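Local structure of tumour necrosis factor receptor (Ectromelia virus, 3ON9) at residues 103-108 with 140-145; 81-86 with 125-130; 55-60 with 153-158. The protein probably dampens host immune defence by binding tumour necrosis factor and chemokines outside the cell, this chain being its C-terminal, chemokine-binding SECRET domain. All blocks are in the same frame, centred on the assembly; numbering follows the deposited sequence.

Interaction 1. Residues 103-108 with 140-145; sequences KVYLMP and DVVAYH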
loop_
_atom_site.group_PDB
_atom_site.type_symbol
_atom_site.label_atom_id
_atom_site.label_comp_id
_atom_site.label_asym_id
_atom_site.label_seq_id
_atom_site.Cartn_x
_atom_site.Cartn_y
_atom_site.Cartn_z
ATOM N N LYS A 103 -10.585 0.056 13.780
ATOM C CA LYS A 103 -10.391 -1.396 13.859
ATOM C C LYS A 103 -11.665 -2.215 13.675
ATOM O O LYS A 103 -11.653 -3.440 13.836
ATOM C CB LYS A 103 -9.681 -1.792 15.156
ATOM C CG LYS A 103 -10.383 -1.397 16.446
ATOM C CD LYS A 103 -9.670 -2.096 17.592
ATOM C CE LYS A 103 -10.371 -1.912 18.919
ATOM N NZ LYS A 103 -9.654 -2.699 19.956
ATOM N N VAL A 104 -12.753 -1.546 13.308
ATOM C CA VAL A 104 -14.014 -2.224 13.033
ATOM C C VAL A 104 -14.265 -2.295 11.526
ATOM O O VAL A 104 -14.401 -1.265 10.859
ATOM C CB VAL A 104 -15.196 -1.510 13.714
ATOM C CG1 VAL A 104 -16.514 -2.202 13.359
ATOM C CG2 VAL A 104 -14.986 -1.470 15.218
ATOM N N TYR A 105 -14.320 -3.514 10.993
ATOM C CA TYR A 105 -14.410 -3.723 9.544
ATOM C C TYR A 105 -15.566 -4.645 9.183
ATOM O O TYR A 105 -16.084 -5.374 10.034
ATOM C CB TYR A 105 -13.073 -4.248 8.993
ATOM C CG TYR A 105 -11.984 -3.227 9.209
ATOM C CD1 TYR A 105 -11.994 -2.040 8.500
ATOM C CD2 TYR A 105 -10.993 -3.414 10.169
ATOM C CE1 TYR A 105 -11.039 -1.068 8.717
ATOM C CE2 TYR A 105 -10.023 -2.445 10.393
ATOM C CZ TYR A 105 -10.055 -1.277 9.662
ATOM O OH TYR A 105 -9.105 -0.293 9.854
ATOM N N LEU A 106 -15.981 -4.596 7.924
ATOM C CA LEU A 106 -17.121 -5.380 7.476
ATOM C C LEU A 106 -16.702 -6.743 6.939
ATOM O O LEU A 106 -17.496 -7.686 6.957
ATOM C CB LEU A 106 -17.899 -4.623 6.402
ATOM C CG LEU A 106 -18.462 -3.274 6.860
ATOM C CD1 LEU A 106 -19.026 -2.486 5.688
ATOM C CD2 LEU A 106 -19.517 -3.492 7.930
ATOM N N MET A 107 -15.455 -6.851 6.473
ATOM C CA MET A 107 -14.987 -8.075 5.826
ATOM C C MET A 107 -13.749 -8.598 6.539
ATOM O O MET A 107 -13.020 -7.827 7.158
ATOM C CB MET A 107 -14.671 -7.807 4.351
ATOM C CG MET A 107 -15.904 -7.559 3.507
ATOM S SD MET A 107 -15.538 -6.776 1.928
ATOM C CE MET A 107 -15.057 -5.124 2.429
ATOM N N PRO A 108 -13.526 -9.917 6.486
ATOM C CA PRO A 108 -12.362 -10.560 7.108
ATOM C C PRO A 108 -11.059 -10.268 6.370
ATOM O O PRO A 108 -10.970 -10.487 5.165
ATOM C CB PRO A 108 -12.680 -12.062 6.989
ATOM C CG PRO A 108 -14.135 -12.136 6.705
ATOM C CD PRO A 108 -14.460 -10.906 5.927
ATOM N N ASP A 140 -13.871 -1.625 3.034
ATOM C CA ASP A 140 -13.098 -1.483 4.272
ATOM C C ASP A 140 -11.857 -0.660 3.938
ATOM O O ASP A 140 -11.089 -1.016 3.037
ATOM C CB ASP A 140 -12.651 -2.849 4.813
ATOM C CG ASP A 140 -13.744 -3.589 5.536
ATOM O OD1 ASP A 140 -14.732 -2.956 5.975
ATOM O OD2 ASP A 140 -13.611 -4.825 5.677
ATOM N N VAL A 141 -11.679 0.449 4.645
ATOM C CA VAL A 141 -10.533 1.322 4.459
ATOM C C VAL A 141 -9.686 1.310 5.718
ATOM O O VAL A 141 -10.100 1.847 6.756
ATOM C CB VAL A 141 -10.958 2.769 4.153
ATOM C CG1 VAL A 141 -9.730 3.673 4.054
ATOM C CG2 VAL A 141 -11.772 2.825 2.873
ATOM N N VAL A 142 -8.509 0.694 5.642
ATOM C CA VAL A 142 -7.602 0.659 6.786
ATOM C C VAL A 142 -6.566 1.765 6.598
ATOM O O VAL A 142 -5.749 1.703 5.671
ATOM C CB VAL A 142 -6.896 -0.703 6.926
ATOM C CG1 VAL A 142 -6.170 -0.774 8.258
ATOM C CG2 VAL A 142 -7.900 -1.856 6.804
ATOM N N ALA A 143 -6.614 2.790 7.445
ATOM C CA ALA A 143 -5.787 3.986 7.243
ATOM C C ALA A 143 -4.739 4.178 8.328
ATOM O O ALA A 143 -5.004 3.939 9.507
ATOM C CB ALA A 143 -6.667 5.243 7.114
ATOM N N TYR A 144 -3.534 4.574 7.915
ATOM C CA TYR A 144 -2.439 4.838 8.840
ATOM C C TYR A 144 -1.812 6.183 8.494
ATOM O O TYR A 144 -1.654 6.512 7.316
ATOM C CB TYR A 144 -1.343 3.778 8.715
ATOM C CG TYR A 144 -1.787 2.333 8.817
ATOM C CD1 TYR A 144 -1.506 1.589 9.946
ATOM C CD2 TYR A 144 -2.449 1.710 7.763
ATOM C CE1 TYR A 144 -1.898 0.261 10.045
ATOM C CE2 TYR A 144 -2.837 0.383 7.846
ATOM C CZ TYR A 144 -2.551 -0.334 8.992
ATOM O OH TYR A 144 -2.926 -1.653 9.101
ATOM N N HIS A 145 -1.441 6.951 9.516
ATOM C CA HIS A 145 -0.782 8.237 9.302
ATOM C C HIS A 145 0.264 8.503 10.381
ATOM O O HIS A 145 -0.053 8.424 11.569
ATOM C CB HIS A 145 -1.812 9.381 9.352
ATOM C CG HIS A 145 -2.999 9.173 8.465
ATOM N ND1 HIS A 145 -2.916 9.220 7.088
ATOM C CD2 HIS A 145 -4.298 8.924 8.756
ATOM C CE1 HIS A 145 -4.110 8.999 6.572
ATOM N NE2 HIS A 145 -4.970 8.820 7.564
#

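Interaction 2. Residues 81-86 with 125-130; sequences CKINLE and VYIVYA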
loop_
_atom_site.group_PDB
_atom_site.type_symbol
_atom_site.label_atom_id
_atom_site.label_comp_id
_atom_site.label_asym_id
_atom_site.label_seq_id
_atom_site.Cartn_x
_atom_site.Cartn_y
_atom_site.Cartn_z
ATOM N N CYS A 81 -6.972 -13.529 4.411
ATOM C CA CYS A 81 -6.050 -12.632 3.721
ATOM C C CYS A 81 -5.198 -11.851 4.724
ATOM O O CYS A 81 -5.722 -11.263 5.672
ATOM C CB CYS A 81 -6.851 -11.675 2.839
ATOM S SG CYS A 81 -5.883 -10.376 2.016
ATOM N N LYS A 82 -3.882 -11.888 4.537
ATOM C CA LYS A 82 -2.954 -11.168 5.404
ATOM C C LYS A 82 -2.107 -10.220 4.554
ATOM O O LYS A 82 -1.297 -10.665 3.741
ATOM C CB LYS A 82 -2.065 -12.170 6.168
ATOM C CG LYS A 82 -2.850 -13.126 7.075
ATOM C CD LYS A 82 -2.004 -14.324 7.542
ATOM C CE LYS A 82 -2.050 -15.469 6.542
ATOM N NZ LYS A 82 -3.360 -16.192 6.571
ATOM N N ILE A 83 -2.309 -8.914 4.729
ATOM C CA ILE A 83 -1.526 -7.911 4.012
ATOM C C ILE A 83 -0.453 -7.361 4.940
ATOM O O ILE A 83 -0.769 -6.791 5.985
ATOM C CB ILE A 83 -2.411 -6.752 3.523
ATOM C CG1 ILE A 83 -3.405 -7.239 2.462
ATOM C CG2 ILE A 83 -1.559 -5.614 2.976
ATOM C CD1 ILE A 83 -2.767 -7.617 1.121
ATOM N N ASN A 84 0.812 -7.554 4.584
ATOM C CA ASN A 84 1.912 -6.948 5.331
ATOM C C ASN A 84 2.629 -5.956 4.447
ATOM O O ASN A 84 2.866 -6.212 3.268
ATOM C CB ASN A 84 2.921 -7.993 5.829
ATOM C CG ASN A 84 2.330 -8.941 6.857
ATOM O OD1 ASN A 84 1.430 -8.571 7.626
ATOM N ND2 ASN A 84 2.848 -10.169 6.888
ATOM N N LEU A 85 2.999 -4.826 5.022
ATOM C CA LEU A 85 3.637 -3.772 4.265
ATOM C C LEU A 85 4.749 -3.195 5.112
ATOM O O LEU A 85 4.539 -2.890 6.278
ATOM C CB LEU A 85 2.608 -2.675 3.992
ATOM C CG LEU A 85 2.949 -1.621 2.958
ATOM C CD1 LEU A 85 3.064 -2.263 1.560
ATOM C CD2 LEU A 85 1.880 -0.531 2.967
ATOM N N GLU A 86 5.931 -3.056 4.528
ATOM C CA GLU A 86 7.057 -2.452 5.220
ATOM C C GLU A 86 7.635 -1.345 4.361
ATOM O O GLU A 86 7.860 -1.529 3.161
ATOM C CB GLU A 86 8.138 -3.506 5.498
ATOM C CG GLU A 86 9.427 -2.930 6.082
ATOM C CD GLU A 86 10.634 -3.837 5.849
ATOM O OE1 GLU A 86 11.009 -4.570 6.793
ATOM O OE2 GLU A 86 11.194 -3.833 4.725
ATOM N N VAL A 125 -0.625 5.388 4.795
ATOM C CA VAL A 125 -0.897 4.114 4.152
ATOM C C VAL A 125 -2.399 3.851 4.172
ATOM O O VAL A 125 -3.066 4.072 5.185
ATOM C CB VAL A 125 -0.163 2.976 4.872
ATOM C CG1 VAL A 125 -0.574 1.626 4.300
ATOM C CG2 VAL A 125 1.332 3.183 4.730
ATOM N N TYR A 126 -2.932 3.407 3.039
ATOM C CA TYR A 126 -4.303 2.921 2.981
ATOM C C TYR A 126 -4.322 1.522 2.399
ATOM O O TYR A 126 -3.760 1.281 1.334
ATOM C CB TYR A 126 -5.185 3.835 2.130
ATOM C CG TYR A 126 -5.088 5.300 2.479
ATOM C CD1 TYR A 126 -5.911 5.871 3.448
ATOM C CD2 TYR A 126 -4.171 6.116 1.837
ATOM C CE1 TYR A 126 -5.804 7.229 3.762
ATOM C CE2 TYR A 126 -4.062 7.463 2.144
ATOM C CZ TYR A 126 -4.875 8.010 3.095
ATOM O OH TYR A 126 -4.742 9.362 3.368
ATOM N N ILE A 127 -4.966 0.608 3.109
ATOM C CA ILE A 127 -5.205 -0.733 2.583
ATOM C C ILE A 127 -6.714 -0.870 2.465
ATOM O O ILE A 127 -7.429 -0.792 3.462
ATOM C CB ILE A 127 -4.648 -1.801 3.519
ATOM C CG1 ILE A 127 -3.142 -1.585 3.689
ATOM C CG2 ILE A 127 -4.926 -3.207 2.938
ATOM C CD1 ILE A 127 -2.511 -2.417 4.775
ATOM N N VAL A 128 -7.192 -1.054 1.241
ATOM C CA VAL A 128 -8.617 -0.935 0.951
ATOM C C VAL A 128 -9.127 -2.202 0.296
ATOM O O VAL A 128 -8.651 -2.597 -0.774
ATOM C CB VAL A 128 -8.879 0.268 0.036
ATOM C CG1 VAL A 128 -10.371 0.407 -0.249
ATOM C CG2 VAL A 128 -8.343 1.540 0.690
ATOM N N TYR A 129 -10.076 -2.849 0.958
ATOM C CA TYR A 129 -10.695 -4.048 0.432
ATOM C C TYR A 129 -12.093 -3.700 -0.045
ATOM O O TYR A 129 -12.891 -3.108 0.705
ATOM C CB TYR A 129 -10.799 -5.096 1.527
ATOM C CG TYR A 129 -9.520 -5.410 2.262
ATOM C CD1 TYR A 129 -8.766 -6.523 1.923
ATOM C CD2 TYR A 129 -9.070 -4.604 3.315
ATOM C CE1 TYR A 129 -7.612 -6.831 2.600
ATOM C CE2 TYR A 129 -7.906 -4.913 4.003
ATOM C CZ TYR A 129 -7.185 -6.035 3.639
ATOM O OH TYR A 129 -6.039 -6.374 4.314
ATOM N N ALA A 130 -12.401 -4.060 -1.286
ATOM C CA ALA A 130 -13.712 -3.778 -1.848
ATOM C C ALA A 130 -14.313 -4.967 -2.576
ATOM O O ALA A 130 -13.626 -5.661 -3.320
ATOM C CB ALA A 130 -13.637 -2.582 -2.798
#

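Interaction 3. Residues 55-60 with 153-158; sequences YYSVVD and DHIPPN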
loop_
_atom_site.group_PDB
_atom_site.type_symbol
_atom_site.label_atom_id
_atom_site.label_comp_id
_atom_site.label_asym_id
_atom_site.label_seq_id
_atom_site.Cartn_x
_atom_site.Cartn_y
_atom_site.Cartn_z
ATOM N N TYR A 55 2.646 1.571 -8.805
ATOM C CA TYR A 55 3.004 2.890 -9.307
ATOM C C TYR A 55 3.757 3.672 -8.244
ATOM O O TYR A 55 3.688 3.343 -7.066
ATOM C CB TYR A 55 1.756 3.661 -9.763
ATOM C CG TYR A 55 0.698 3.827 -8.697
ATOM C CD1 TYR A 55 0.692 4.941 -7.860
ATOM C CD2 TYR A 55 -0.285 2.863 -8.509
ATOM C CE1 TYR A 55 -0.273 5.096 -6.888
ATOM C CE2 TYR A 55 -1.250 3.008 -7.534
ATOM C CZ TYR A 55 -1.241 4.128 -6.720
ATOM O OH TYR A 55 -2.213 4.269 -5.742
ATOM N N TYR A 56 4.488 4.690 -8.689
ATOM C CA TYR A 56 5.249 5.581 -7.826
ATOM C C TYR A 56 5.442 6.851 -8.643
ATOM O O TYR A 56 6.105 6.842 -9.683
ATOM C CB TYR A 56 6.604 4.939 -7.456
ATOM C CG TYR A 56 7.549 5.852 -6.705
ATOM C CD1 TYR A 56 7.481 5.970 -5.323
ATOM C CD2 TYR A 56 8.519 6.587 -7.379
ATOM C CE1 TYR A 56 8.346 6.821 -4.628
ATOM C CE2 TYR A 56 9.382 7.432 -6.700
ATOM C CZ TYR A 56 9.296 7.537 -5.323
ATOM O OH TYR A 56 10.166 8.365 -4.647
ATOM N N SER A 57 4.828 7.938 -8.197
ATOM C CA SER A 57 4.787 9.162 -8.979
ATOM C C SER A 57 5.001 10.355 -8.060
ATOM O O SER A 57 4.443 10.408 -6.952
ATOM C CB SER A 57 3.444 9.267 -9.711
ATOM O OG SER A 57 3.446 10.359 -10.608
ATOM N N VAL A 58 5.799 11.314 -8.520
ATOM C CA VAL A 58 6.307 12.372 -7.663
ATOM C C VAL A 58 6.018 13.772 -8.215
ATOM O O VAL A 58 6.124 14.020 -9.426
ATOM C CB VAL A 58 7.842 12.226 -7.453
ATOM C CG1 VAL A 58 8.371 13.381 -6.613
ATOM C CG2 VAL A 58 8.168 10.878 -6.793
ATOM N N VAL A 59 5.652 14.684 -7.318
ATOM C CA VAL A 59 5.566 16.099 -7.646
ATOM C C VAL A 59 6.410 16.798 -6.603
ATOM O O VAL A 59 6.088 16.768 -5.414
ATOM C CB VAL A 59 4.130 16.618 -7.570
ATOM C CG1 VAL A 59 4.099 18.148 -7.713
ATOM C CG2 VAL A 59 3.273 15.942 -8.636
ATOM N N ASP A 60 7.507 17.390 -7.061
ATOM C CA ASP A 60 8.550 17.952 -6.207
ATOM C C ASP A 60 9.100 16.893 -5.241
ATOM O O ASP A 60 9.839 16.001 -5.664
ATOM C CB ASP A 60 8.084 19.221 -5.504
ATOM C CG ASP A 60 9.240 20.058 -4.970
ATOM O OD1 ASP A 60 10.400 19.842 -5.375
ATOM O OD2 ASP A 60 8.973 20.940 -4.135
ATOM N N ASP A 153 -4.050 14.241 -4.355
ATOM C CA ASP A 153 -5.056 14.260 -5.409
ATOM C C ASP A 153 -4.459 14.665 -6.750
ATOM O O ASP A 153 -3.633 15.579 -6.830
ATOM C CB ASP A 153 -6.181 15.245 -5.073
ATOM C CG ASP A 153 -7.083 14.758 -3.955
ATOM O OD1 ASP A 153 -6.868 13.644 -3.425
ATOM O OD2 ASP A 153 -8.029 15.504 -3.613
ATOM N N HIS A 154 -4.913 13.992 -7.801
ATOM C CA HIS A 154 -4.559 14.339 -9.178
ATOM C C HIS A 154 -3.098 14.094 -9.562
ATOM O O HIS A 154 -2.634 14.636 -10.555
ATOM C CB HIS A 154 -4.937 15.788 -9.491
ATOM C CG HIS A 154 -6.307 16.173 -9.017
ATOM N ND1 HIS A 154 -7.443 15.495 -9.398
ATOM C CD2 HIS A 154 -6.717 17.167 -8.195
ATOM C CE1 HIS A 154 -8.498 16.052 -8.825
ATOM N NE2 HIS A 154 -8.084 17.069 -8.092
ATOM N N ILE A 155 -2.375 13.292 -8.786
ATOM C CA ILE A 155 -1.062 12.804 -9.223
ATOM C C ILE A 155 -1.322 11.442 -9.863
ATOM O O ILE A 155 -1.853 10.548 -9.213
ATOM C CB ILE A 155 -0.068 12.670 -8.037
ATOM C CG1 ILE A 155 0.123 14.012 -7.318
ATOM C CG2 ILE A 155 1.294 12.109 -8.512
ATOM C CD1 ILE A 155 1.037 13.924 -6.089
ATOM N N PRO A 156 -0.971 11.283 -11.151
ATOM C CA PRO A 156 -1.319 10.055 -11.883
ATOM C C PRO A 156 -0.472 8.843 -11.466
ATOM O O PRO A 156 0.616 9.013 -10.921
ATOM C CB PRO A 156 -1.035 10.406 -13.345
ATOM C CG PRO A 156 -0.174 11.607 -13.335
ATOM C CD PRO A 156 -0.196 12.238 -11.959
ATOM N N PRO A 157 -0.975 7.629 -11.727
ATOM C CA PRO A 157 -0.321 6.396 -11.276
ATOM C C PRO A 157 0.736 5.903 -12.254
ATOM O O PRO A 157 0.600 4.808 -12.812
ATOM C CB PRO A 157 -1.472 5.389 -11.194
ATOM C CG PRO A 157 -2.504 5.890 -12.164
ATOM C CD PRO A 157 -2.270 7.373 -12.383
ATOM N N ASN A 158 1.772 6.710 -12.453
ATOM C CA ASN A 158 2.870 6.315 -13.326
ATOM C C ASN A 158 3.608 5.125 -12.750
ATOM O O ASN A 158 3.936 5.125 -11.562
ATOM C CB ASN A 158 3.869 7.454 -13.474
ATOM C CG ASN A 158 3.271 8.652 -14.141
ATOM O OD1 ASN A 158 3.218 8.737 -15.378
ATOM N ND2 ASN A 158 2.816 9.593 -13.337
#

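Interaction 1. Residues 103-108 with 140-145
The carboxylate of D140, at the start of the edge strand 140-145, grips two consecutive backbone amides of the loop 103-108. L106 N gives a short and nearly straight bond to D140 OD1 (2.8 Å, N-H...O angle 175°), meeting the syn side of that oxygen somewhat out of the carboxylate plane. The next amide, M107 N, bonds to the syn lone pair of D140 OD2 at 2.9 Å along a more bent path. D140 CG stands anti to its own carbonyl carbon (chi1 -79°), which directs the carboxylate at the loop. H109 NE2 is a further hydrogen-bond partner of OD2, and the M107 side chain bends so that its methyl CE rests against the carboxylate, 3.6 Å from D140 OD2.

The close packing continues along Y105. Its ring plane is 67° from that of the D140 carboxylate, and V141 O lies at its edge, 3.6 Å from Y105 CE1. Beyond it, V142 crosses the phenol end at about a right angle, CG2 lying 3.6 Å from Y105 CZ. The phenol hydroxyl is anchored by a hydrogen bond with T102 OG1, and the H109 ring meets that of Y105 as well.

The outer side is looser: exposed L106 adds little beyond its amide, CB lying 3.6 Å from D140 OD1, and V141 turns its side chain away. The loop joining strands 95-97 and 110-116 is thus fastened to an outermost strand of the five-stranded antiparallel sheet of the SECRET beta-sandwich through a buried acid bonded to two amides and the H109 imidazole, an environment that would probably favour the ionised form.

Interaction 2. Residues 81-86 with 125-130
A disulfide sulfur lies at the edge of a tyrosine ring: C81 SG is 4.0 Å from Y129 CE1, its direction from the ring centroid 83° off the normal, a sulfur-aromatic contact in the ring plane. It closes one end of a buried interface of the SECRET beta-sandwich, in which strand 82-89 of one sheet faces strand 122-130 of the other. The short segments run nearly antiparallel (163°) with axes 9.9 Å apart at closest, and side chains fill the gap with no hydrogen bond passing between them. C81 places SG anti to its backbone N (chi1 175°), into the core, where it is bonded to C47.

I83 and Y129 lie alongside, pointing opposite ways, I83 CG1 approaching Y129 OH to 3.3 Å. That hydroxyl is hydrogen-bonded to E111 OE1 of strand 110-116, which satisfies a buried polar atom. H109 stacks on the Y129 ring and F6 meets it edge-to-face, so the ring is held from several directions. I83 also flanks I127, with CG2 3.8 Å from I127 CD1. At the other end of the interface, L85 and V125 meet end-on through their methyls, L85 CD2 coming to 3.5 Å from V125 CG1.

Interaction 3. Residues 55-60 with 153-158
The C-terminal stretch 153-158 is laid on strand 51-59, an outermost strand of the five-stranded sheet of the SECRET beta-sandwich, without becoming a regular strand, its touching part running at 135° to that strand and turning at P157, the centre of an inverse gamma turn. One backbone bond joins the two, from Y56 N to N158 O (3.0 Å).

Next to it, P157 packs on a face of the Y55 ring: CB lies 4.0 Å from the ring centroid and 22° off the normal, a CH-pi contact offset toward the rim. Y55 CG sits between its backbone N and carbonyl carbon (chi1 57°), the setting that turns one ring face to P157 CB. S57 then joins the strand to the side chain of N158: N158 ND2 donates to S57 OG (2.9 Å), the hydroxyl lying a little out of the amide plane. The same S57 OG touches I155 CG2 (3.5 Å). Toward the strand end, V59 CG2 rests 3.9 Å from I155 CG1 at the exposed margin. Y56 turns its side chain the other way, where its hydroxyl bonds to K20 O.

P157 and I155 thus supply the apolar contacts, while N158 holds strand 51-59 twice: its carbonyl accepts from the Y56 amide and its ND2 donates to the S57 hydroxyl, two bonds that attach the tail in place of regular sheet pairing.

All three contacts involve the five-stranded antiparallel sheet, but at different depths. Interaction 2 is core, joining that sheet to its partner through apolar side chains; interactions 1 and 3 are partly buried and sit at its two outermost strands, 140-145 and 51-59, with contact centres about 24 Å apart. Each edge is met by irregular chain, and hydrogen bonds appear there: a carboxylate takes up loop amides in one, an asparagine serves as acceptor and donor in the other. Interactions 1 and 2 touch directly because strands 122-130 and 140-145 are neighbours, with a probable hydrogen bond from V142 N to I127 O (2.9 Å); interaction 3 touches neither.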